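Local coordinates for uncharacterized protein (Legionella pneumophila subsp. pneumophila str. Philadelphia 1, PDB 4RXV) that is of unknown function, its N-terminal part carrying a RavJ-type peptidase domain of the papain-like CA clan that probably acts as a cysteine-protease-like Legionella effector domain, at residues Ile9-Gln19 with Val175-Ala186. Numbering follows the deposited sequence. Where two conformers were deposited one is given.
Sequences IQERLKQEQYQ and VGMGHPPEQALA
Leu185 drives its isobutyl group against the helix that carries Leu13, and the tight half of this contact is built around it. One methyl, CD1, sits 4.0 Å from Leu13 CB; the other, CD2, reaches the Tyr18 ring at CD2, 4.1 Å off, meeting it obliquely. Gln10 belongs to this close-packed part too, its CG running alongside the Leu185 carbonyl, 3.3 Å from Leu185 O. Next along the chain, Ala186 presses its CB to within 3.8 Å of Ile9 CG2; the Ile9 chi1 of -61° puts CG1 opposite the carbonyl carbon and leaves CG2 to face Ala186, while Leu13 CD1 also touches Ala186 CB. At the far end Val175 CG1 packs 3.9 Å from Tyr18 CB and against the start of Gln19, and there the backbones close in, with Gln19 CA and Gly176 CA 4.2 Å apart. Tyr18 is fixed from beyond the pair: its OH hydrogen-bonds His108 and Ser109, and its ring meets the His108 ring edge-to-face. Glu16 CB, from the same segment, lies above one face of the Tyr18 ring near its rim.

The outer side is polar and looser. Lys14 lays its CG and CD across the Pro181 ring at about a right angle, CG coming 3.8 Å from Pro181 CG. A bend about that same CG-CD bond (chi3 59°) carries NZ to a salt bridge with Glu11 OE2. Lys14 NZ and Glu182 OE2 stand 5.1 Å apart, bridged by a water that accepts from the lysine and donates to the carboxylate.

Helix 6-14 and the 3-10 segment after it are thus joined to the last turn of helix 172-176 and the chain that follows, within the RavJ peptidase domain. The water-mediated charge link is indirect and sits at the solvent-facing rim, so the contact rests mainly on buried hydrocarbon.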
# COMPACT_ATOMS: atom_id res chain seq x y z
N ILE A 9 -6.69 10.98 -6.79
CA ILE A 9 -6.15 9.67 -6.47
C ILE A 9 -5.81 9.64 -4.97
O ILE A 9 -6.15 8.69 -4.24
CB ILE A 9 -4.92 9.33 -7.32
CG1 ILE A 9 -5.30 9.32 -8.80
CG2 ILE A 9 -4.33 7.99 -6.89
CD1 ILE A 9 -4.13 9.13 -9.74
N GLN A 10 -5.16 10.70 -4.49
CA GLN A 10 -4.82 10.78 -3.08
C GLN A 10 -6.07 10.77 -2.22
O GLN A 10 -6.12 10.11 -1.18
CB GLN A 10 -3.98 12.03 -2.83
CG GLN A 10 -3.53 12.20 -1.40
CD GLN A 10 -2.62 13.38 -1.27
OE1 GLN A 10 -1.39 13.26 -1.35
NE2 GLN A 10 -3.20 14.54 -1.17
N GLU A 11 -7.11 11.49 -2.64
CA GLU A 11 -8.36 11.50 -1.89
C GLU A 11 -8.96 10.10 -1.81
O GLU A 11 -9.42 9.70 -0.75
CB GLU A 11 -9.34 12.49 -2.49
CG GLU A 11 -8.99 13.94 -2.19
CD GLU A 11 -8.89 14.24 -0.68
OE1 GLU A 11 -9.73 13.69 0.09
OE2 GLU A 11 -7.96 15.00 -0.25
N ARG A 12 -8.95 9.36 -2.91
CA ARG A 12 -9.46 7.99 -2.92
C ARG A 12 -8.68 7.13 -1.90
O ARG A 12 -9.27 6.31 -1.20
CB ARG A 12 -9.36 7.38 -4.31
CG ARG A 12 -9.69 5.89 -4.36
CD ARG A 12 -11.15 5.61 -3.99
NE ARG A 12 -11.46 4.19 -3.97
CZ ARG A 12 -11.38 3.42 -2.90
NH1 ARG A 12 -10.94 3.91 -1.75
NH2 ARG A 12 -11.71 2.16 -2.99
N LEU A 13 -7.37 7.29 -1.84
CA LEU A 13 -6.55 6.52 -0.91
C LEU A 13 -6.79 6.98 0.53
O LEU A 13 -6.78 6.14 1.45
CB LEU A 13 -5.08 6.66 -1.30
CG LEU A 13 -4.72 6.00 -2.63
CD1 LEU A 13 -3.42 6.55 -3.18
CD2 LEU A 13 -4.63 4.47 -2.49
N LYS A 14 -7.02 8.27 0.75
CA LYS A 14 -7.35 8.76 2.08
C LYS A 14 -8.63 8.11 2.63
O LYS A 14 -8.77 7.90 3.82
CB LYS A 14 -7.43 10.30 2.09
CG LYS A 14 -6.09 10.96 2.04
CD LYS A 14 -6.15 12.44 1.77
CE LYS A 14 -6.93 13.19 2.80
NZ LYS A 14 -6.83 14.65 2.55
N GLN A 15 -9.58 7.79 1.74
CA GLN A 15 -10.82 7.15 2.16
C GLN A 15 -10.57 5.82 2.86
O GLN A 15 -11.44 5.36 3.59
CB GLN A 15 -11.76 6.96 0.99
CG GLN A 15 -12.30 8.26 0.44
CD GLN A 15 -13.14 8.07 -0.79
OE1 GLN A 15 -12.69 8.30 -1.90
NE2 GLN A 15 -14.37 7.65 -0.60
N GLU A 16 -9.42 5.18 2.61
CA GLU A 16 -9.14 3.90 3.22
C GLU A 16 -8.71 4.00 4.67
O GLU A 16 -8.65 2.98 5.35
CB GLU A 16 -8.09 3.14 2.39
CG GLU A 16 -8.59 2.81 1.01
CD GLU A 16 -9.88 2.02 1.07
OE1 GLU A 16 -9.86 0.87 1.55
OE2 GLU A 16 -10.93 2.54 0.64
N GLN A 17 -8.43 5.20 5.13
CA GLN A 17 -8.04 5.44 6.54
C GLN A 17 -6.90 4.50 6.96
O GLN A 17 -6.95 3.82 8.00
CB GLN A 17 -9.24 5.32 7.47
CG GLN A 17 -10.31 6.38 7.16
CD GLN A 17 -9.80 7.80 7.40
OE1 GLN A 17 -9.44 8.13 8.53
NE2 GLN A 17 -9.87 8.67 6.39
N TYR A 18 -5.83 4.51 6.17
CA TYR A 18 -4.70 3.61 6.42
C TYR A 18 -4.04 3.86 7.78
O TYR A 18 -3.45 2.95 8.36
CB TYR A 18 -3.69 3.76 5.30
CG TYR A 18 -4.12 3.15 3.98
CD1 TYR A 18 -4.54 1.83 3.91
CD2 TYR A 18 -4.07 3.87 2.79
CE1 TYR A 18 -4.88 1.24 2.70
CE2 TYR A 18 -4.42 3.30 1.59
CZ TYR A 18 -4.83 1.97 1.54
OH TYR A 18 -5.11 1.43 0.31
N GLN A 19 -4.14 5.09 8.29
CA GLN A 19 -3.57 5.40 9.58
C GLN A 19 -4.23 4.66 10.73
O GLN A 19 -3.68 4.61 11.83
CB GLN A 19 -3.59 6.91 9.84
CG GLN A 19 -4.91 7.53 10.24
CD GLN A 19 -5.89 7.74 9.12
OE1 GLN A 19 -5.70 7.33 7.98
NE2 GLN A 19 -6.98 8.40 9.47
N VAL A 175 1.68 5.51 6.05
CA VAL A 175 0.56 6.19 6.69
C VAL A 175 0.17 5.48 8.00
O VAL A 175 -0.09 6.12 9.01
CB VAL A 175 -0.62 6.30 5.72
CG1 VAL A 175 -1.81 7.02 6.37
CG2 VAL A 175 -0.19 7.07 4.48
N GLY A 176 0.19 4.15 7.99
CA GLY A 176 0.04 3.38 9.21
C GLY A 176 1.08 3.73 10.26
O GLY A 176 0.81 3.75 11.47
N MET A 177 2.28 4.07 9.80
CA MET A 177 3.43 4.45 10.61
C MET A 177 3.45 5.96 10.91
O MET A 177 4.45 6.47 11.42
CB MET A 177 4.73 4.03 9.93
CG MET A 177 4.88 2.50 9.83
SD MET A 177 5.09 1.69 11.43
CE MET A 177 6.79 2.11 11.79
N GLY A 178 2.34 6.65 10.68
CA GLY A 178 2.16 8.00 11.16
C GLY A 178 2.49 9.11 10.19
O GLY A 178 2.27 10.27 10.53
N HIS A 179 2.96 8.80 8.99
CA HIS A 179 3.27 9.83 8.01
C HIS A 179 2.00 10.31 7.32
O HIS A 179 1.07 9.55 7.12
CB HIS A 179 4.29 9.31 7.00
CG HIS A 179 5.60 8.96 7.63
ND1 HIS A 179 6.62 9.86 7.75
CD2 HIS A 179 6.03 7.82 8.23
CE1 HIS A 179 7.64 9.30 8.38
NE2 HIS A 179 7.29 8.06 8.71
N PRO A 180 1.95 11.59 6.96
CA PRO A 180 0.75 12.11 6.32
C PRO A 180 0.60 11.67 4.86
O PRO A 180 1.57 11.25 4.22
CB PRO A 180 0.96 13.63 6.37
CG PRO A 180 2.46 13.78 6.36
CD PRO A 180 2.99 12.63 7.16
N PRO A 181 -0.62 11.80 4.31
CA PRO A 181 -0.83 11.44 2.91
C PRO A 181 0.15 12.12 1.96
O PRO A 181 0.51 11.55 0.93
CB PRO A 181 -2.30 11.85 2.66
CG PRO A 181 -2.94 11.78 4.00
CD PRO A 181 -1.87 12.21 4.97
N GLU A 182 0.53 13.35 2.28
CA GLU A 182 1.40 14.12 1.40
C GLU A 182 2.82 13.56 1.32
O GLU A 182 3.61 14.01 0.50
CB GLU A 182 1.42 15.58 1.82
CG GLU A 182 0.09 16.28 1.69
CD GLU A 182 -0.88 15.99 2.82
OE1 GLU A 182 -0.51 15.39 3.86
OE2 GLU A 182 -2.05 16.43 2.69
N GLN A 183 3.14 12.62 2.20
CA GLN A 183 4.42 11.92 2.17
C GLN A 183 4.31 10.47 1.74
O GLN A 183 5.30 9.76 1.78
CB GLN A 183 5.07 11.96 3.55
CG GLN A 183 5.56 13.32 3.94
CD GLN A 183 6.20 13.35 5.31
OE1 GLN A 183 6.37 12.31 5.96
NE2 GLN A 183 6.57 14.55 5.77
N ALA A 184 3.12 10.03 1.30
CA ALA A 184 2.92 8.59 1.11
C ALA A 184 1.88 8.19 0.09
O ALA A 184 1.98 7.09 -0.43
CB ALA A 184 2.56 7.96 2.45
N LEU A 185 0.84 8.98 -0.14
CA LEU A 185 -0.30 8.54 -0.95
C LEU A 185 -0.36 9.33 -2.27
O LEU A 185 -0.97 10.41 -2.35
CB LEU A 185 -1.61 8.66 -0.18
CG LEU A 185 -1.69 7.82 1.12
CD1 LEU A 185 -3.01 8.01 1.82
CD2 LEU A 185 -1.42 6.32 0.85
N ALA A 186 0.24 8.74 -3.31
CA ALA A 186 0.24 9.25 -4.67
C ALA A 186 1.03 10.55 -4.77
O ALA A 186 0.50 11.60 -5.14
CB ALA A 186 -1.16 9.38 -5.22
O HOH W 1 -4.31 15.25 3.66